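Local coordinates for D-glyceraldehyde dehydrogenase (NADP(+)) (Thermoplasma acidophilum, PDB 5IZD), which oxidises D-glyceraldehyde to glycerate with NADP(+) as a dehydrogenase of the non-phosphorylated Entner-Doudoroff pathway, at residues E100-W114 with F150-L164. Residues are numbered along the deposited sequence; the frame is centred on the assembly and turned at random.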
loop_
_atom_site.group_PDB
_atom_site.type_symbol
_atom_site.label_atom_id
_atom_site.label_comp_id
_atom_site.label_asym_id
_atom_site.label_seq_id
_atom_site.Cartn_x
_atom_site.Cartn_y
_atom_site.Cartn_z
ATOM N N GLU A 100 20.341 -10.656 -22.279
ATOM C CA GLU A 100 20.432 -11.155 -20.932
ATOM C C GLU A 100 21.235 -10.243 -20.011
ATOM O O GLU A 100 20.871 -10.026 -18.884
ATOM C CB GLU A 100 20.932 -12.580 -20.878
ATOM C CG GLU A 100 20.932 -13.106 -19.469
ATOM C CD GLU A 100 21.061 -14.592 -19.353
ATOM O OE1 GLU A 100 21.091 -15.295 -20.361
ATOM O OE2 GLU A 100 21.136 -15.053 -18.238
ATOM N N VAL A 101 22.324 -9.701 -20.521
ATOM C CA VAL A 101 23.157 -8.808 -19.758
ATOM C C VAL A 101 22.455 -7.451 -19.549
ATOM O O VAL A 101 22.566 -6.843 -18.530
ATOM C CB VAL A 101 24.564 -8.709 -20.369
ATOM C CG1 VAL A 101 25.401 -7.726 -19.607
ATOM C CG2 VAL A 101 25.217 -10.081 -20.349
ATOM N N ASP A 102 21.704 -7.014 -20.533
ATOM C CA ASP A 102 20.921 -5.816 -20.430
ATOM C C ASP A 102 20.021 -6.004 -19.187
ATOM O O ASP A 102 19.906 -5.157 -18.361
ATOM C CB ASP A 102 20.026 -5.688 -21.652
ATOM C CG ASP A 102 20.696 -5.007 -22.827
ATOM O OD1 ASP A 102 21.806 -4.533 -22.693
ATOM O OD2 ASP A 102 20.086 -4.918 -23.883
ATOM N N GLY A 103 19.401 -7.161 -19.110
ATOM C CA GLY A 103 18.502 -7.537 -18.056
ATOM C C GLY A 103 19.128 -7.651 -16.706
ATOM O O GLY A 103 18.497 -7.384 -15.724
ATOM N N VAL A 104 20.381 -8.052 -16.659
ATOM C CA VAL A 104 21.083 -8.159 -15.414
ATOM C C VAL A 104 21.208 -6.740 -14.856
ATOM O O VAL A 104 20.996 -6.522 -13.712
ATOM C CB VAL A 104 22.488 -8.821 -15.594
ATOM C CG1 VAL A 104 23.427 -8.486 -14.470
ATOM C CG2 VAL A 104 22.402 -10.325 -15.726
ATOM N N ILE A 105 21.574 -5.818 -15.718
ATOM C CA ILE A 105 21.819 -4.405 -15.409
ATOM C C ILE A 105 20.501 -3.740 -15.031
ATOM O O ILE A 105 20.439 -3.139 -13.965
ATOM C CB ILE A 105 22.521 -3.653 -16.587
ATOM C CG1 ILE A 105 23.970 -4.163 -16.766
ATOM C CG2 ILE A 105 22.498 -2.127 -16.399
ATOM C CD1 ILE A 105 24.541 -3.951 -18.164
ATOM N N ASP A 106 19.447 -3.946 -15.785
ATOM C CA ASP A 106 18.148 -3.411 -15.429
ATOM C C ASP A 106 17.603 -3.930 -14.095
ATOM O O ASP A 106 17.013 -3.194 -13.374
ATOM C CB ASP A 106 17.125 -3.686 -16.517
ATOM C CG ASP A 106 15.723 -3.097 -16.193
ATOM O OD1 ASP A 106 15.547 -1.910 -16.288
ATOM O OD2 ASP A 106 14.802 -3.826 -15.850
ATOM N N GLN A 107 17.830 -5.185 -13.772
ATOM C CA GLN A 107 17.262 -5.769 -12.600
ATOM C C GLN A 107 17.975 -5.304 -11.356
ATOM O O GLN A 107 17.360 -5.016 -10.332
ATOM C CB GLN A 107 17.313 -7.291 -12.659
ATOM C CG GLN A 107 16.232 -7.931 -13.493
ATOM C CD GLN A 107 16.385 -9.442 -13.431
ATOM O OE1 GLN A 107 15.655 -10.115 -12.701
ATOM N NE2 GLN A 107 17.409 -9.969 -14.109
ATOM N N ILE A 108 19.304 -5.305 -11.432
ATOM C CA ILE A 108 20.082 -4.840 -10.312
ATOM C C ILE A 108 19.730 -3.356 -9.994
ATOM O O ILE A 108 19.570 -2.994 -8.824
ATOM C CB ILE A 108 21.573 -5.012 -10.551
ATOM C CG1 ILE A 108 21.947 -6.503 -10.500
ATOM C CG2 ILE A 108 22.336 -4.271 -9.468
ATOM C CD1 ILE A 108 23.348 -6.785 -11.039
ATOM N N GLN A 109 19.604 -2.507 -11.020
ATOM C CA GLN A 109 19.146 -1.130 -10.816
ATOM C C GLN A 109 17.780 -1.075 -10.107
ATOM O O GLN A 109 17.653 -0.461 -9.069
ATOM C CB GLN A 109 19.046 -0.395 -12.129
ATOM C CG GLN A 109 18.563 1.035 -11.995
ATOM C CD GLN A 109 19.542 1.956 -11.298
ATOM O OE1 GLN A 109 20.724 1.710 -11.275
ATOM N NE2 GLN A 109 19.033 3.036 -10.728
ATOM N N TYR A 110 16.829 -1.796 -10.662
ATOM C CA TYR A 110 15.455 -1.781 -10.195
ATOM C C TYR A 110 15.366 -2.211 -8.727
ATOM O O TYR A 110 14.719 -1.517 -7.937
ATOM C CB TYR A 110 14.585 -2.673 -11.041
ATOM C CG TYR A 110 13.188 -2.849 -10.461
ATOM C CD1 TYR A 110 12.150 -1.920 -10.733
ATOM C CD2 TYR A 110 12.889 -3.957 -9.642
ATOM C CE1 TYR A 110 10.871 -2.105 -10.203
ATOM C CE2 TYR A 110 11.633 -4.103 -9.071
ATOM C CZ TYR A 110 10.632 -3.176 -9.365
ATOM O OH TYR A 110 9.413 -3.374 -8.787
ATOM N N TYR A 111 16.031 -3.314 -8.351
ATOM C CA TYR A 111 15.948 -3.784 -6.980
ATOM C C TYR A 111 16.637 -2.848 -5.995
ATOM O O TYR A 111 16.105 -2.600 -4.878
ATOM C CB TYR A 111 16.437 -5.217 -6.810
ATOM C CG TYR A 111 15.498 -6.237 -7.400
ATOM C CD1 TYR A 111 14.230 -6.405 -6.901
ATOM C CD2 TYR A 111 15.878 -7.032 -8.465
ATOM C CE1 TYR A 111 13.354 -7.298 -7.441
ATOM C CE2 TYR A 111 15.027 -7.968 -9.004
ATOM C CZ TYR A 111 13.755 -8.109 -8.480
ATOM O OH TYR A 111 12.840 -9.018 -9.005
ATOM N N ALA A 112 17.797 -2.321 -6.384
ATOM C CA ALA A 112 18.485 -1.345 -5.566
ATOM C C ALA A 112 17.669 -0.074 -5.351
ATOM O O ALA A 112 17.735 0.505 -4.266
ATOM C CB ALA A 112 19.866 -1.031 -6.110
ATOM N N GLU A 113 16.848 0.322 -6.326
ATOM C CA GLU A 113 15.950 1.515 -6.146
ATOM C C GLU A 113 14.878 1.409 -5.058
ATOM O O GLU A 113 14.268 2.424 -4.677
ATOM C CB GLU A 113 15.288 1.923 -7.467
ATOM C CG GLU A 113 16.268 2.445 -8.565
ATOM C CD GLU A 113 15.630 2.539 -9.944
ATOM O OE1 GLU A 113 14.634 1.821 -10.147
ATOM O OE2 GLU A 113 16.060 3.319 -10.834
ATOM N N TRP A 114 14.706 0.228 -4.509
ATOM C CA TRP A 114 13.781 0.004 -3.424
ATOM C C TRP A 114 14.329 0.440 -2.064
ATOM O O TRP A 114 13.660 0.322 -1.082
ATOM C CB TRP A 114 13.303 -1.423 -3.383
ATOM C CG TRP A 114 12.218 -1.687 -4.303
ATOM C CD1 TRP A 114 12.277 -2.420 -5.396
ATOM C CD2 TRP A 114 10.865 -1.248 -4.185
ATOM N NE1 TRP A 114 11.079 -2.476 -6.000
ATOM C CE2 TRP A 114 10.182 -1.750 -5.274
ATOM C CE3 TRP A 114 10.176 -0.466 -3.267
ATOM C CZ2 TRP A 114 8.839 -1.514 -5.476
ATOM C CZ3 TRP A 114 8.854 -0.222 -3.482
ATOM C CH2 TRP A 114 8.200 -0.736 -4.567
ATOM N N PHE A 150 18.858 -19.138 -17.866
ATOM C CA PHE A 150 19.193 -17.710 -17.817
ATOM C C PHE A 150 20.196 -17.578 -16.692
ATOM O O PHE A 150 19.894 -17.037 -15.592
ATOM C CB PHE A 150 17.953 -16.829 -17.641
ATOM C CG PHE A 150 17.040 -16.900 -18.832
ATOM C CD1 PHE A 150 17.333 -16.156 -19.984
ATOM C CD2 PHE A 150 16.024 -17.819 -18.874
ATOM C CE1 PHE A 150 16.571 -16.298 -21.151
ATOM C CE2 PHE A 150 15.275 -17.984 -20.036
ATOM C CZ PHE A 150 15.544 -17.222 -21.175
ATOM N N PRO A 151 21.418 -18.056 -16.961
ATOM C CA PRO A 151 22.378 -18.240 -15.904
ATOM C C PRO A 151 22.964 -16.940 -15.321
ATOM O O PRO A 151 23.730 -17.017 -14.341
ATOM C CB PRO A 151 23.498 -19.065 -16.601
ATOM C CG PRO A 151 23.484 -18.544 -18.018
ATOM C CD PRO A 151 22.012 -18.279 -18.299
ATOM N N ALA A 152 22.760 -15.791 -15.967
ATOM C CA ALA A 152 23.222 -14.508 -15.435
ATOM C C ALA A 152 21.989 -13.741 -14.907
ATOM O O ALA A 152 22.016 -13.212 -13.792
ATOM C CB ALA A 152 23.928 -13.707 -16.500
ATOM N N GLY A 153 20.925 -13.702 -15.709
ATOM C CA GLY A 153 19.588 -13.096 -15.298
ATOM C C GLY A 153 19.075 -13.600 -13.961
ATOM O O GLY A 153 18.587 -12.830 -13.121
ATOM N N MET A 154 19.191 -14.908 -13.752
ATOM C CA MET A 154 18.612 -15.520 -12.539
ATOM C C MET A 154 19.443 -15.223 -11.299
ATOM O O MET A 154 18.927 -15.175 -10.178
ATOM C CB MET A 154 18.417 -17.023 -12.721
ATOM C CG MET A 154 17.395 -17.384 -13.773
ATOM S SD MET A 154 15.726 -17.113 -13.090
ATOM C CE MET A 154 14.862 -17.815 -14.528
ATOM N N VAL A 155 20.751 -15.033 -11.504
ATOM C CA VAL A 155 21.604 -14.646 -10.413
ATOM C C VAL A 155 21.288 -13.232 -9.975
ATOM O O VAL A 155 21.075 -13.007 -8.811
ATOM C CB VAL A 155 23.086 -14.813 -10.790
ATOM C CG1 VAL A 155 23.995 -14.150 -9.788
ATOM C CG2 VAL A 155 23.366 -16.298 -10.994
ATOM N N ALA A 156 21.307 -12.293 -10.906
ATOM C CA ALA A 156 20.858 -10.926 -10.620
ATOM C C ALA A 156 19.450 -10.881 -9.941
ATOM O O ALA A 156 19.258 -10.150 -9.003
ATOM C CB ALA A 156 20.824 -10.082 -11.896
ATOM N N ARG A 157 18.502 -11.652 -10.448
ATOM C CA ARG A 157 17.124 -11.651 -9.930
ATOM C C ARG A 157 17.013 -12.009 -8.447
ATOM O O ARG A 157 16.173 -11.473 -7.782
ATOM C CB ARG A 157 16.260 -12.618 -10.727
ATOM C CG ARG A 157 14.912 -12.922 -10.075
ATOM C CD ARG A 157 14.098 -13.805 -10.982
ATOM N NE ARG A 157 13.631 -13.059 -12.119
ATOM C CZ ARG A 157 13.064 -13.613 -13.189
ATOM N NH1 ARG A 157 12.891 -14.934 -13.278
ATOM N NH2 ARG A 157 12.670 -12.822 -14.178
ATOM N N LYS A 158 17.834 -12.929 -7.980
ATOM C CA LYS A 158 17.872 -13.409 -6.622
ATOM C C LYS A 158 18.814 -12.628 -5.688
ATOM O O LYS A 158 18.413 -12.291 -4.561
ATOM C CB LYS A 158 18.237 -14.898 -6.652
ATOM C CG LYS A 158 17.138 -15.663 -7.380
ATOM C CD LYS A 158 17.298 -17.154 -7.321
ATOM C CE LYS A 158 16.390 -17.846 -8.315
ATOM N NZ LYS A 158 14.972 -17.701 -7.934
ATOM N N LEU A 159 20.026 -12.297 -6.141
ATOM C CA LEU A 159 20.997 -11.588 -5.281
ATOM C C LEU A 159 20.594 -10.141 -5.019
ATOM O O LEU A 159 20.682 -9.693 -3.898
ATOM C CB LEU A 159 22.440 -11.574 -5.839
ATOM C CG LEU A 159 23.224 -12.861 -6.048
ATOM C CD1 LEU A 159 24.569 -12.506 -6.607
ATOM C CD2 LEU A 159 23.426 -13.656 -4.799
ATOM N N ALA A 160 20.167 -9.404 -6.031
ATOM C CA ALA A 160 19.847 -7.973 -5.787
ATOM C C ALA A 160 18.799 -7.748 -4.704
ATOM O O ALA A 160 19.085 -7.013 -3.747
ATOM C CB ALA A 160 19.511 -7.217 -7.054
ATOM N N PRO A 161 17.630 -8.430 -4.795
ATOM C CA PRO A 161 16.633 -8.123 -3.758
ATOM C C PRO A 161 17.002 -8.717 -2.405
ATOM O O PRO A 161 16.649 -8.144 -1.367
ATOM C CB PRO A 161 15.346 -8.788 -4.266
ATOM C CG PRO A 161 15.796 -9.814 -5.271
ATOM C CD PRO A 161 17.044 -9.255 -5.868
ATOM N N ALA A 162 17.615 -9.886 -2.403
ATOM C CA ALA A 162 18.038 -10.504 -1.142
ATOM C C ALA A 162 18.996 -9.608 -0.371
ATOM O O ALA A 162 18.784 -9.310 0.841
ATOM C CB ALA A 162 18.631 -11.901 -1.366
ATOM N N LEU A 163 19.997 -9.111 -1.093
ATOM C CA LEU A 163 20.973 -8.207 -0.507
ATOM C C LEU A 163 20.406 -6.831 -0.143
ATOM O O LEU A 163 20.732 -6.298 0.898
ATOM C CB LEU A 163 22.188 -8.064 -1.441
ATOM C CG LEU A 163 23.006 -9.359 -1.593
ATOM C CD1 LEU A 163 24.039 -9.213 -2.725
ATOM C CD2 LEU A 163 23.748 -9.810 -0.342
ATOM N N LEU A 164 19.561 -6.244 -0.984
ATOM C CA LEU A 164 19.050 -4.917 -0.721
ATOM C C LEU A 164 18.291 -4.936 0.597
ATOM O O LEU A 164 18.484 -4.037 1.430
ATOM C CB LEU A 164 18.190 -4.427 -1.891
ATOM C CG LEU A 164 17.561 -3.036 -1.810
ATOM C CD1 LEU A 164 16.332 -2.899 -0.878
ATOM C CD2 LEU A 164 18.620 -2.038 -1.460
#
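OE2 of Glu100 takes the N-H groups of Ala152 and Gly153, at the turn that enters helix 153-164, a good example of an acidic side chain from one helix serving the amides at the start of another. The N-H of Gly153 meets the anti lone pair of Glu100 OE2 at 2.9 Å and almost straight (172°), whereas that of Ala152 comes in on the anti side but out of the carboxylate plane. With CG anti to the backbone N (chi1 -176°) and the chain extended beyond it, the carboxylate spans the gap between the helices to these amides, while OE1 forms a salt bridge with Lys92. A glutamine here would keep the length but would probably leave Lys92 without its counter-charge and weaken the hold on the two amides.

Two turns on, the amide of Gln107 bridges the helices: NE2 donates to Gly153 O at 3.2 Å and also to Gly103 O in its own helix, which fixes the rotation of the amide. Both carbonyls already accept a helical N-H, and NE2 comes from the opposite face in each case. OE1 of Gln107 lies against Arg157 CB at 3.2 Å, its amide steeply inclined to the guanidinium of Arg157, probably a substrate and NADP(+) ligand, whose NH2 forms a salt bridge with Glu441.

The two helices, nearly parallel at 17° with axes 8.6 Å apart, belong to the cofactor-binding domain of the aldehyde dehydrogenase fold, where helix 153-164 is the connection of a beta-alpha-beta crossover between the parallel strands 130-145 and 168-172, and helix 94-112 packs on it. Small residues permit the close approach. Ala156 CB meets Val104 CG1 and Ile108 CG1, each at 4.0 Å, and Ala160 CB rests 3.7 Å from Tyr111 CB.

Farther along, a CH-pi contact forms: Pro161 CD lies over one face of the Tyr111 ring, 3.8 Å from its centroid.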